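Local coordinates for protein cellobiose 2-epimerase (Ruminococcus albus, PDB 3VW5) that catalyses the reversible epimerisation of cellobiose to 4-O-beta-D-glucopyranosyl-D-mannose, acting directly on an unmodified sugar, at residues Q8-H13 / R377-V382; G27-Y32 / W55-A60; Y350-V353 / P359-Y362. The protein carries 2 engineered substitutions. One frame throughout, in Å; residues are numbered along the deposited sequence.

Contact 1. Residues Q8-H13 / R377-V382; sequences QELTDH and RMCMEV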
ATOM      1  N   GLN A   8      -9.005  -0.063 -19.095  1.00 47.19           N
ATOM      2  CA  GLN A   8      -9.901  -1.184 -19.373  1.00 46.82           C
ATOM      3  C   GLN A   8      -9.795  -2.276 -18.315  1.00 45.93           C
ATOM      4  O   GLN A   8     -10.810  -2.852 -17.873  1.00 39.34           O
ATOM      5  CB  GLN A   8      -9.567  -1.782 -20.727  1.00 48.01           C
ATOM      6  CG  GLN A   8     -10.578  -1.470 -21.793  1.00 67.26           C
ATOM      7  CD  GLN A   8     -10.912  -2.692 -22.621  1.00 72.92           C
ATOM      8  OE1 GLN A   8     -11.143  -3.773 -22.076  1.00 63.87           O
ATOM      9  NE2 GLN A   8     -10.922  -2.534 -23.944  1.00 69.51           N
ATOM     10  N   GLU A   9      -8.554  -2.562 -17.924  1.00 41.67           N
ATOM     11  CA  GLU A   9      -8.289  -3.551 -16.887  1.00 43.03           C
ATOM     12  C   GLU A   9      -8.945  -3.125 -15.569  1.00 39.06           C
ATOM     13  O   GLU A   9      -9.540  -3.939 -14.861  1.00 39.21           O
ATOM     14  CB  GLU A   9      -6.780  -3.764 -16.719  1.00 43.21           C
ATOM     15  CG  GLU A   9      -6.417  -4.752 -15.620  1.00 41.94           C
ATOM     16  CD  GLU A   9      -7.025  -6.121 -15.845  1.00 44.09           C
ATOM     17  OE1 GLU A   9      -7.229  -6.856 -14.854  1.00 42.55           O
ATOM     18  OE2 GLU A   9      -7.300  -6.456 -17.016  1.00 49.58           O
ATOM     19  N   LEU A  10      -8.861  -1.838 -15.262  1.00 35.64           N
ATOM     20  CA  LEU A  10      -9.532  -1.308 -14.086  1.00 38.24           C
ATOM     21  C   LEU A  10     -11.053  -1.419 -14.199  1.00 39.34           C
ATOM     22  O   LEU A  10     -11.696  -1.998 -13.313  1.00 39.37           O
ATOM     23  CB  LEU A  10      -9.105   0.142 -13.836  1.00 39.70           C
ATOM     24  CG  LEU A  10      -9.362   0.815 -12.481  1.00 41.78           C
ATOM     25  CD1 LEU A  10     -10.049   2.145 -12.699  1.00 38.52           C
ATOM     26  CD2 LEU A  10     -10.131  -0.035 -11.478  1.00 34.10           C
ATOM     27  N   THR A  11     -11.625  -0.881 -15.282  1.00 35.80           N
ATOM     28  CA  THR A  11     -13.087  -0.798 -15.399  1.00 41.65           C
ATOM     29  C   THR A  11     -13.813  -2.091 -15.781  1.00 45.95           C
ATOM     30  O   THR A  11     -14.965  -2.288 -15.383  1.00 44.35           O
ATOM     31  CB  THR A  11     -13.541   0.307 -16.364  1.00 44.72           C
ATOM     32  OG1 THR A  11     -13.198  -0.055 -17.711  1.00 47.62           O
ATOM     33  CG2 THR A  11     -12.911   1.652 -15.983  1.00 40.11           C
ATOM     34  N   ASP A  12     -13.169  -2.964 -16.559  1.00 44.26           N
ATOM     35  CA  ASP A  12     -13.872  -4.159 -17.042  1.00 46.11           C
ATOM     36  C   ASP A  12     -13.479  -5.428 -16.313  1.00 46.51           C
ATOM     37  O   ASP A  12     -14.208  -6.422 -16.365  1.00 45.23           O
ATOM     38  CB  ASP A  12     -13.703  -4.357 -18.551  1.00 51.87           C
ATOM     39  CG  ASP A  12     -14.200  -3.166 -19.353  1.00 58.43           C
ATOM     40  OD1 ASP A  12     -15.195  -2.531 -18.926  1.00 60.55           O
ATOM     41  OD2 ASP A  12     -13.592  -2.855 -20.406  1.00 63.84           O
ATOM     42  N   HIS A  13     -12.332  -5.401 -15.636  1.00 46.45           N
ATOM     43  CA  HIS A  13     -11.855  -6.595 -14.942  1.00 42.60           C
ATOM     44  C   HIS A  13     -11.824  -6.450 -13.418  1.00 39.35           C
ATOM     45  O   HIS A  13     -12.486  -7.200 -12.701  1.00 39.73           O
ATOM     46  CB  HIS A  13     -10.487  -7.047 -15.490  1.00 42.41           C
ATOM     47  CG  HIS A  13     -10.127  -8.450 -15.106  1.00 48.31           C
ATOM     48  ND1 HIS A  13      -8.847  -8.829 -14.752  1.00 43.83           N
ATOM     49  CD2 HIS A  13     -10.887  -9.571 -15.008  1.00 38.19           C
ATOM     50  CE1 HIS A  13      -8.837 -10.114 -14.452  1.00 43.63           C
ATOM     51  NE2 HIS A  13     -10.065 -10.588 -14.600  1.00 39.17           N
ATOM     52  N   ARG A 377      -4.553   1.083  -7.480  1.00 34.95           N
ATOM     53  CA  ARG A 377      -3.833   2.353  -7.480  1.00 38.76           C
ATOM     54  C   ARG A 377      -3.032   2.571  -8.762  1.00 38.41           C
ATOM     55  O   ARG A 377      -3.020   3.672  -9.300  1.00 39.09           O
ATOM     56  CB  ARG A 377      -2.948   2.512  -6.248  1.00 34.80           C
ATOM     57  CG  ARG A 377      -2.514   3.956  -6.033  1.00 34.01           C
ATOM     58  CD  ARG A 377      -1.898   4.163  -4.659  1.00 36.48           C
ATOM     59  NE  ARG A 377      -0.735   3.304  -4.457  1.00 39.11           N
ATOM     60  CZ  ARG A 377      -0.032   3.240  -3.333  1.00 37.44           C
ATOM     61  NH1 ARG A 377      -0.357   4.002  -2.298  1.00 39.44           N
ATOM     62  NH2 ARG A 377       1.001   2.416  -3.250  1.00 35.44           N
ATOM     63  N   MET A 378      -2.384   1.519  -9.262  1.00 39.32           N
ATOM     64  CA  MET A 378      -1.601   1.634 -10.501  1.00 42.24           C
ATOM     65  C   MET A 378      -2.461   2.080 -11.685  1.00 38.96           C
ATOM     66  O   MET A 378      -2.070   2.946 -12.472  1.00 34.49           O
ATOM     67  CB  MET A 378      -0.909   0.313 -10.836  1.00 37.29           C
ATOM     68  CG  MET A 378      -0.094   0.343 -12.115  1.00 34.06           C
ATOM     69  SD  MET A 378      -0.150  -1.260 -12.932  1.00 44.78           S
ATOM     70  CE  MET A 378      -1.895  -1.390 -13.334  1.00 40.18           C
ATOM     71  N   CYS A 379      -3.635   1.478 -11.814  1.00 40.02           N
ATOM     72  CA  CYS A 379      -4.515   1.837 -12.907  1.00 37.53           C
ATOM     73  C   CYS A 379      -4.855   3.322 -12.817  1.00 42.56           C
ATOM     74  O   CYS A 379      -4.651   4.077 -13.787  1.00 39.56           O
ATOM     75  CB  CYS A 379      -5.758   0.952 -12.917  1.00 36.26           C
ATOM     76  SG  CYS A 379      -5.363  -0.812 -13.136  1.00 42.86           S
ATOM     77  N   MET A 380      -5.313   3.745 -11.640  1.00 37.63           N
ATOM     78  CA  MET A 380      -5.694   5.136 -11.427  1.00 33.20           C
ATOM     79  C   MET A 380      -4.543   6.108 -11.578  1.00 37.31           C
ATOM     80  O   MET A 380      -4.721   7.195 -12.134  1.00 47.14           O
ATOM     81  CB  MET A 380      -6.375   5.303 -10.077  1.00 37.98           C
ATOM     82  CG  MET A 380      -7.575   4.403  -9.973  1.00 44.32           C
ATOM     83  SD  MET A 380      -8.508   4.546  -8.457  1.00 50.34           S
ATOM     84  CE  MET A 380      -8.422   2.864  -7.822  1.00 37.99           C
ATOM     85  N   GLU A 381      -3.360   5.732 -11.109  1.00 35.07           N
ATOM     86  CA  GLU A 381      -2.223   6.636 -11.184  1.00 35.61           C
ATOM     87  C   GLU A 381      -1.798   6.846 -12.626  1.00 38.43           C
ATOM     88  O   GLU A 381      -1.338   7.928 -12.997  1.00 42.12           O
ATOM     89  CB  GLU A 381      -1.052   6.115 -10.348  1.00 36.77           C
ATOM     90  CG  GLU A 381      -1.125   6.449  -8.859  1.00 33.61           C
ATOM     91  CD  GLU A 381      -0.818   7.922  -8.537  1.00 44.40           C
ATOM     92  OE1 GLU A 381      -0.041   8.573  -9.290  1.00 39.69           O
ATOM     93  OE2 GLU A 381      -1.353   8.421  -7.511  1.00 37.05           O
ATOM     94  N   VAL A 382      -1.953   5.798 -13.431  1.00 40.87           N
ATOM     95  CA  VAL A 382      -1.526   5.808 -14.828  1.00 40.50           C
ATOM     96  C   VAL A 382      -2.471   6.697 -15.598  1.00 46.31           C
ATOM     97  O   VAL A 382      -2.052   7.578 -16.363  1.00 47.26           O
ATOM     98  CB  VAL A 382      -1.557   4.394 -15.444  1.00 44.69           C
ATOM     99  CG1 VAL A 382      -1.530   4.476 -16.970  1.00 45.90           C
ATOM    100  CG2 VAL A 382      -0.398   3.544 -14.922  1.00 40.97           C
TER
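Glu-9 OE1, one residue before the point where Leu-10 meets Cys-379, is gripped by two N-H groups. His-13 ND1 donates to it at 2.6 Å from one helical turn further on, lying on the syn side of the carboxylate, and the oxygen sits squarely in the imidazole plane. Trp-349 NE1 is its second donor. Glu-9 sets out toward 377-382, but its carboxylate turns away to these donors, leaving the touching to apolar atoms.

There, Leu-10 CB and Cys-379 CB are 3.6 Å apart. Leu-10 CG, anti to the backbone N (chi1 -164°), lies equally near that same Cys-379 CB. A looser contact sets Leu-10 CD1 4.3 Å from Met-380 CG. Cys-379 SG lies 3.9 Å from Leu-10 CB, and the cysteine side chain also touches Ile-6 and Ile-14 of helix 2-19. A short side chain suits this place, because the alpha carbons of Leu-10 and Cys-379 are 6.0 Å apart.

The contact joins the first and last helices of the chain, consistent with closure of the (alpha/alpha)6 barrel. With no hydrogen bond between the two segments, their fit depends on shape and on burial of apolar surface.

Contact 2. Residues G27-Y32 / W55-A60; sequences GGFYGY and WFYSNA
Tyr-57 leaves helix 47-64 with its CB directed toward the loop at 27-32, where Phe-29 points back at it. Its CG stands anti to the carbonyl carbon (chi1 -83°), sending the ring outward from the helix. The CA atoms of Tyr-57 and Phe-29 are 12.2 Å apart, a separation that two long aromatic side chains can bridge.

Along one side of the ring, CD2 comes first, 4.2 Å from Phe-29 CZ. The next atom, CE2, makes the main touch: it is 3.6 Å from Phe-29 CZ and 3.8 Å from Phe-29 CE1. The two rings are inclined by 28°, but their centroids are 5.9 Å apart, and they have slid past one another so far that they scarcely overlap. The touch is confined to Tyr-57 CE2 and CD2 against Phe-29 CZ and CE1, and is not a full stack. One face of the tyrosine has Phe-56 CD2 over its centre, 3.9 Å above the plane. At the tip, the hydroxyl OH is hydrogen-bonded to Asn-19 OD1, so this buried polar end is satisfied.

On the loop side, Gly-28 has a positive phi, and a CB on Gly-27 would collide with the preceding carbonyl; both backbone conformations favour glycine. Phe-29 N is hydrogen-bonded to His-50 NE2, while the Phe-29 ring also rests on Ala-76 of helix 67-84.

Within the (alpha/alpha)6 barrel of this enzyme, the loop after helix 2-19 packs an aromatic side chain against helix 47-64, beside helix 67-84.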
ATOM      1  N   GLY A  27     -22.085  -7.590   6.288  1.00 48.52           N
ATOM      2  CA  GLY A  27     -21.399  -6.308   6.242  1.00 42.49           C
ATOM      3  C   GLY A  27     -19.989  -6.403   5.697  1.00 45.36           C
ATOM      4  O   GLY A  27     -19.346  -7.442   5.775  1.00 48.44           O
ATOM      5  N   GLY A  28     -19.497  -5.317   5.128  1.00 42.53           N
ATOM      6  CA  GLY A  28     -18.160  -5.321   4.569  1.00 40.41           C
ATOM      7  C   GLY A  28     -18.026  -6.230   3.360  1.00 43.44           C
ATOM      8  O   GLY A  28     -18.983  -6.434   2.623  1.00 46.85           O
ATOM      9  N   PHE A  29     -16.829  -6.768   3.152  1.00 44.63           N
ATOM     10  CA  PHE A  29     -16.559  -7.683   2.040  1.00 42.57           C
ATOM     11  C   PHE A  29     -16.046  -9.047   2.520  1.00 40.31           C
ATOM     12  O   PHE A  29     -15.451  -9.140   3.590  1.00 41.48           O
ATOM     13  CB  PHE A  29     -15.537  -7.059   1.100  1.00 38.01           C
ATOM     14  CG  PHE A  29     -16.048  -5.870   0.374  1.00 38.28           C
ATOM     15  CD1 PHE A  29     -16.227  -5.907  -0.999  1.00 38.81           C
ATOM     16  CD2 PHE A  29     -16.374  -4.716   1.065  1.00 39.07           C
ATOM     17  CE1 PHE A  29     -16.708  -4.816  -1.679  1.00 37.79           C
ATOM     18  CE2 PHE A  29     -16.865  -3.609   0.401  1.00 43.35           C
ATOM     19  CZ  PHE A  29     -17.037  -3.654  -0.981  1.00 43.39           C
ATOM     20  N   TYR A  30     -16.267 -10.095   1.726  1.00 38.76           N
ATOM     21  CA  TYR A  30     -15.780 -11.429   2.076  1.00 44.74           C
ATOM     22  C   TYR A  30     -14.245 -11.438   2.244  1.00 41.24           C
ATOM     23  O   TYR A  30     -13.517 -10.713   1.548  1.00 38.34           O
ATOM     24  CB  TYR A  30     -16.237 -12.480   1.048  1.00 44.76           C
ATOM     25  CG  TYR A  30     -17.729 -12.474   0.740  1.00 48.48           C
ATOM     26  CD1 TYR A  30     -18.670 -12.681   1.743  1.00 47.35           C
ATOM     27  CD2 TYR A  30     -18.192 -12.278  -0.564  1.00 48.02           C
ATOM     28  CE1 TYR A  30     -20.026 -12.686   1.462  1.00 48.28           C
ATOM     29  CE2 TYR A  30     -19.546 -12.275  -0.852  1.00 46.09           C
ATOM     30  CZ  TYR A  30     -20.457 -12.484   0.165  1.00 49.60           C
ATOM     31  OH  TYR A  30     -21.803 -12.482  -0.119  1.00 56.95           O
ATOM     32  N   GLY A  31     -13.766 -12.247   3.182  1.00 34.21           N
ATOM     33  CA  GLY A  31     -12.383 -12.186   3.596  1.00 36.97           C
ATOM     34  C   GLY A  31     -11.419 -13.095   2.851  1.00 46.07           C
ATOM     35  O   GLY A  31     -10.202 -12.908   2.949  1.00 43.25           O
ATOM     36  N   TYR A  32     -11.928 -14.075   2.107  1.00 42.51           N
ATOM     37  CA  TYR A  32     -11.036 -15.057   1.500  1.00 41.64           C
ATOM     38  C   TYR A  32     -11.544 -15.644   0.185  1.00 47.78           C
ATOM     39  O   TYR A  32     -12.644 -16.211   0.110  1.00 46.04           O
ATOM     40  CB  TYR A  32     -10.697 -16.166   2.509  1.00 41.08           C
ATOM     41  CG  TYR A  32      -9.692 -17.181   2.010  1.00 44.70           C
ATOM     42  CD1 TYR A  32      -8.325 -17.009   2.225  1.00 46.06           C
ATOM     43  CD2 TYR A  32     -10.109 -18.322   1.330  1.00 47.45           C
ATOM     44  CE1 TYR A  32      -7.397 -17.949   1.766  1.00 49.82           C
ATOM     45  CE2 TYR A  32      -9.198 -19.255   0.862  1.00 50.00           C
ATOM     46  CZ  TYR A  32      -7.841 -19.066   1.078  1.00 51.50           C
ATOM     47  OH  TYR A  32      -6.943 -20.008   0.613  1.00 55.32           O
ATOM     48  N   TRP A  55     -10.189   2.562   0.583  1.00 34.12           N
ATOM     49  CA  TRP A  55      -9.354   3.460  -0.194  1.00 33.33           C
ATOM     50  C   TRP A  55      -9.633   3.313  -1.688  1.00 32.95           C
ATOM     51  O   TRP A  55      -9.697   4.295  -2.426  1.00 36.61           O
ATOM     52  CB  TRP A  55      -7.853   3.259   0.084  1.00 30.53           C
ATOM     53  CG  TRP A  55      -7.050   4.208  -0.774  1.00 29.97           C
ATOM     54  CD1 TRP A  55      -6.664   5.475  -0.454  1.00 28.82           C
ATOM     55  CD2 TRP A  55      -6.608   3.987  -2.127  1.00 34.99           C
ATOM     56  NE1 TRP A  55      -5.985   6.044  -1.501  1.00 34.77           N
ATOM     57  CE2 TRP A  55      -5.942   5.157  -2.544  1.00 33.64           C
ATOM     58  CE3 TRP A  55      -6.700   2.908  -3.018  1.00 30.43           C
ATOM     59  CZ2 TRP A  55      -5.384   5.283  -3.816  1.00 32.37           C
ATOM     60  CZ3 TRP A  55      -6.143   3.041  -4.282  1.00 26.34           C
ATOM     61  CH2 TRP A  55      -5.497   4.211  -4.666  1.00 29.12           C
ATOM     62  N   PHE A  56      -9.783   2.070  -2.125  1.00 35.82           N
ATOM     63  CA  PHE A  56      -9.902   1.766  -3.536  1.00 36.54           C
ATOM     64  C   PHE A  56     -11.187   2.296  -4.144  1.00 40.13           C
ATOM     65  O   PHE A  56     -11.166   2.928  -5.207  1.00 36.98           O
ATOM     66  CB  PHE A  56      -9.856   0.262  -3.751  1.00 38.02           C
ATOM     67  CG  PHE A  56     -10.304  -0.157  -5.112  1.00 34.67           C
ATOM     68  CD1 PHE A  56      -9.484   0.032  -6.200  1.00 32.03           C
ATOM     69  CD2 PHE A  56     -11.544  -0.732  -5.297  1.00 32.20           C
ATOM     70  CE1 PHE A  56      -9.883  -0.351  -7.447  1.00 37.45           C
ATOM     71  CE2 PHE A  56     -11.947  -1.135  -6.549  1.00 37.45           C
ATOM     72  CZ  PHE A  56     -11.120  -0.943  -7.630  1.00 37.33           C
ATOM     73  N   TYR A  57     -12.309   2.031  -3.486  1.00 35.56           N
ATOM     74  CA  TYR A  57     -13.568   2.517  -4.023  1.00 36.62           C
ATOM     75  C   TYR A  57     -13.626   4.023  -3.964  1.00 42.77           C
ATOM     76  O   TYR A  57     -14.011   4.674  -4.949  1.00 45.85           O
ATOM     77  CB  TYR A  57     -14.762   1.872  -3.331  1.00 38.67           C
ATOM     78  CG  TYR A  57     -15.089   0.518  -3.911  1.00 39.88           C
ATOM     79  CD1 TYR A  57     -15.405   0.380  -5.267  1.00 37.70           C
ATOM     80  CD2 TYR A  57     -15.076  -0.621  -3.118  1.00 35.16           C
ATOM     81  CE1 TYR A  57     -15.710  -0.848  -5.808  1.00 37.95           C
ATOM     82  CE2 TYR A  57     -15.374  -1.855  -3.650  1.00 41.81           C
ATOM     83  CZ  TYR A  57     -15.690  -1.968  -4.995  1.00 42.39           C
ATOM     84  OH  TYR A  57     -15.987  -3.201  -5.526  1.00 40.71           O
ATOM     85  N   SER A  58     -13.225   4.585  -2.827  1.00 37.98           N
ATOM     86  CA  SER A  58     -13.209   6.037  -2.713  1.00 40.60           C
ATOM     87  C   SER A  58     -12.435   6.656  -3.891  1.00 38.84           C
ATOM     88  O   SER A  58     -12.894   7.613  -4.506  1.00 45.70           O
ATOM     89  CB  SER A  58     -12.668   6.503  -1.345  1.00 43.33           C
ATOM     90  OG  SER A  58     -13.350   5.874  -0.260  1.00 37.00           O
ATOM     91  N   ASN A  59     -11.290   6.086  -4.240  1.00 34.87           N
ATOM     92  CA  ASN A  59     -10.474   6.652  -5.316  1.00 40.71           C
ATOM     93  C   ASN A  59     -10.945   6.326  -6.725  1.00 42.34           C
ATOM     94  O   ASN A  59     -10.717   7.102  -7.666  1.00 38.83           O
ATOM     95  CB  ASN A  59      -9.004   6.266  -5.146  1.00 33.63           C
ATOM     96  CG  ASN A  59      -8.297   7.161  -4.165  1.00 37.73           C
ATOM     97  OD1 ASN A  59      -7.628   8.123  -4.558  1.00 37.29           O
ATOM     98  ND2 ASN A  59      -8.472   6.875  -2.873  1.00 32.65           N
ATOM     99  N   ALA A  60     -11.579   5.168  -6.872  1.00 40.21           N
ATOM    100  CA  ALA A  60     -12.135   4.767  -8.155  1.00 46.56           C
ATOM    101  C   ALA A  60     -13.297   5.704  -8.474  1.00 48.76           C
ATOM    102  O   ALA A  60     -13.507   6.117  -9.624  1.00 44.16           O
ATOM    103  CB  ALA A  60     -12.615   3.326  -8.106  1.00 40.05           C
TER

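Contact 3. Residues Y350-V353 / P359-Y362; sequences YSEV and PHDY
Tyr-350 and Pro-359 meet with the proline over one face of the phenol ring. Pro-359 CG lies 4.0 Å from the ring centroid and only 12° off its normal, a CH-pi contact, while Pro-359 CB sits 3.7 Å from Tyr-350 CD1. The compact, rigid proline ring, with its C-H groups, suits an aromatic face.

Glu-352 and His-360 are turned quite differently, their carboxylate and imidazole planes standing 76° apart. Glu-352 CG is anti to the carbonyl carbon (chi1 -72°), and the extended chain beyond it brings OE1 to the edge of the imidazole. His-360 ND1 donates to the anti lone pair of Glu-352 OE1 at 2.8 Å, a bent His-carboxylate hydrogen bond; a glutamate is long enough to reach this ring N-H.

Next to these pairs, Val-353 and Pro-359 form a single beta bridge. The chain returns here beside strand 352-353, whose other neighbour is the antiparallel strand 296-302. Proline offers no N-H, but His-360 N gives Glu-352 O a nearly straight bond of 2.8 Å. A water accepts from Glu-352 N and donates to His-360 O, linking the backbones again.

A phenylalanine in place of His-360, having no ring N-H, would probably leave the Glu-352 carboxylate without this mate and freer to swing. The face of the Tyr-362 ring packs on His-360 CB, while Glu-352 also touches Thr-300 and Val-302 of strand 296-302.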
ATOM      1  N   TYR A 350      -3.176 -12.984 -10.365  1.00 33.82           N
ATOM      2  CA  TYR A 350      -2.457 -13.940  -9.545  1.00 35.96           C
ATOM      3  C   TYR A 350      -1.572 -13.212  -8.541  1.00 33.56           C
ATOM      4  O   TYR A 350      -0.945 -12.198  -8.864  1.00 32.67           O
ATOM      5  CB  TYR A 350      -1.578 -14.837 -10.407  1.00 34.95           C
ATOM      6  CG  TYR A 350      -2.325 -15.814 -11.261  1.00 32.08           C
ATOM      7  CD1 TYR A 350      -2.830 -16.997 -10.722  1.00 34.58           C
ATOM      8  CD2 TYR A 350      -2.501 -15.577 -12.615  1.00 32.98           C
ATOM      9  CE1 TYR A 350      -3.497 -17.911 -11.517  1.00 34.53           C
ATOM     10  CE2 TYR A 350      -3.171 -16.476 -13.417  1.00 34.68           C
ATOM     11  CZ  TYR A 350      -3.659 -17.644 -12.864  1.00 36.05           C
ATOM     12  OH  TYR A 350      -4.309 -18.545 -13.660  1.00 37.34           O
ATOM     13  N   SER A 351      -1.519 -13.748  -7.328  1.00 33.17           N
ATOM     14  CA  SER A 351      -0.635 -13.255  -6.274  1.00 35.92           C
ATOM     15  C   SER A 351       0.865 -13.308  -6.638  1.00 39.99           C
ATOM     16  O   SER A 351       1.567 -12.291  -6.573  1.00 38.27           O
ATOM     17  CB  SER A 351      -0.882 -14.063  -5.002  1.00 35.32           C
ATOM     18  OG  SER A 351      -0.279 -13.456  -3.886  1.00 45.68           O
ATOM     19  N   GLU A 352       1.344 -14.496  -7.020  1.00 39.57           N
ATOM     20  CA  GLU A 352       2.772 -14.725  -7.265  1.00 37.27           C
ATOM     21  C   GLU A 352       3.042 -15.627  -8.480  1.00 40.63           C
ATOM     22  O   GLU A 352       2.518 -16.739  -8.588  1.00 36.62           O
ATOM     23  CB  GLU A 352       3.452 -15.310  -6.012  1.00 35.93           C
ATOM     24  CG  GLU A 352       3.626 -14.305  -4.870  1.00 39.93           C
ATOM     25  CD  GLU A 352       4.201 -14.910  -3.587  1.00 44.57           C
ATOM     26  OE1 GLU A 352       4.496 -16.126  -3.551  1.00 49.19           O
ATOM     27  OE2 GLU A 352       4.365 -14.166  -2.590  1.00 49.53           O
ATOM     28  N   VAL A 353       3.875 -15.146  -9.395  1.00 35.75           N
ATOM     29  CA  VAL A 353       4.271 -15.968 -10.528  1.00 38.74           C
ATOM     30  C   VAL A 353       5.788 -16.065 -10.623  1.00 41.75           C
ATOM     31  O   VAL A 353       6.472 -15.041 -10.560  1.00 40.68           O
ATOM     32  CB  VAL A 353       3.728 -15.426 -11.856  1.00 39.32           C
ATOM     33  CG1 VAL A 353       4.129 -16.359 -12.987  1.00 41.31           C
ATOM     34  CG2 VAL A 353       2.227 -15.294 -11.793  1.00 36.85           C
ATOM     35  N   PRO A 359       2.224 -19.829 -11.875  1.00 40.91           N
ATOM     36  CA  PRO A 359       1.647 -19.226 -10.670  1.00 41.71           C
ATOM     37  C   PRO A 359       1.883 -20.122  -9.473  1.00 42.02           C
ATOM     38  O   PRO A 359       1.874 -21.334  -9.641  1.00 41.99           O
ATOM     39  CB  PRO A 359       0.138 -19.148 -10.995  1.00 40.31           C
ATOM     40  CG  PRO A 359       0.059 -19.195 -12.493  1.00 37.74           C
ATOM     41  CD  PRO A 359       1.204 -20.103 -12.902  1.00 39.02           C
ATOM     42  N   HIS A 360       2.109 -19.526  -8.304  1.00 45.35           N
ATOM     43  CA  HIS A 360       2.182 -20.254  -7.046  1.00 39.62           C
ATOM     44  C   HIS A 360       0.768 -20.604  -6.660  1.00 43.11           C
ATOM     45  O   HIS A 360       0.001 -19.743  -6.243  1.00 46.12           O
ATOM     46  CB  HIS A 360       2.776 -19.385  -5.939  1.00 42.45           C
ATOM     47  CG  HIS A 360       4.258 -19.201  -6.026  1.00 43.18           C
ATOM     48  ND1 HIS A 360       4.950 -18.379  -5.163  1.00 42.95           N
ATOM     49  CD2 HIS A 360       5.183 -19.735  -6.858  1.00 44.23           C
ATOM     50  CE1 HIS A 360       6.237 -18.413  -5.460  1.00 42.76           C
ATOM     51  NE2 HIS A 360       6.406 -19.229  -6.486  1.00 42.29           N
ATOM     52  N   ASP A 361       0.422 -21.873  -6.782  1.00 44.57           N
ATOM     53  CA  ASP A 361      -0.948 -22.308  -6.550  1.00 42.45           C
ATOM     54  C   ASP A 361      -1.312 -22.344  -5.068  1.00 39.88           C
ATOM     55  O   ASP A 361      -2.379 -22.833  -4.702  1.00 43.94           O
ATOM     56  CB  ASP A 361      -1.193 -23.678  -7.216  1.00 48.14           C
ATOM     57  CG  ASP A 361      -0.479 -24.846  -6.494  1.00 53.72           C
ATOM     58  OD1 ASP A 361      -0.861 -26.010  -6.757  1.00 57.62           O
ATOM     59  OD2 ASP A 361       0.442 -24.616  -5.671  1.00 46.64           O
ATOM     60  N   TYR A 362      -0.428 -21.837  -4.219  1.00 36.48           N
ATOM     61  CA  TYR A 362      -0.709 -21.809  -2.785  1.00 42.98           C
ATOM     62  C   TYR A 362      -0.947 -20.399  -2.230  1.00 40.55           C
ATOM     63  O   TYR A 362      -1.061 -20.216  -1.019  1.00 40.22           O
ATOM     64  CB  TYR A 362       0.410 -22.496  -2.000  1.00 35.97           C
ATOM     65  CG  TYR A 362       1.788 -21.940  -2.280  1.00 40.08           C
ATOM     66  CD1 TYR A 362       2.577 -22.456  -3.306  1.00 42.46           C
ATOM     67  CD2 TYR A 362       2.304 -20.904  -1.520  1.00 40.45           C
ATOM     68  CE1 TYR A 362       3.848 -21.947  -3.559  1.00 43.18           C
ATOM     69  CE2 TYR A 362       3.563 -20.388  -1.762  1.00 35.26           C
ATOM     70  CZ  TYR A 362       4.335 -20.907  -2.777  1.00 43.89           C
ATOM     71  OH  TYR A 362       5.599 -20.388  -3.004  1.00 52.46           O
TER
HETATM   72  O   HOH W   1      -0.194 -16.917  -7.382  1.00 34.69           O

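Overall arrangement
Contacts 1 and 2 are buried and adjoin each other within the helical barrel: Met-380 CE of contact 1 packs on Phe-56 CD1 of contact 2 at 3.4 Å, and Arg-377 CG on Trp-55 CH2. Contact 3 lies at the surface, its centre 21 and 22 Å from those of the other two, and touches neither. Their elements differ accordingly: contact 1 joins two helices, contact 2 a loop and a helix, contact 3 a short strand and the loop leading on to helix 373-385. Apolar packing makes both core contacts, aliphatic with sulfur in one and aromatic in the other, whereas the surface contact adds hydrogen bonds and a water.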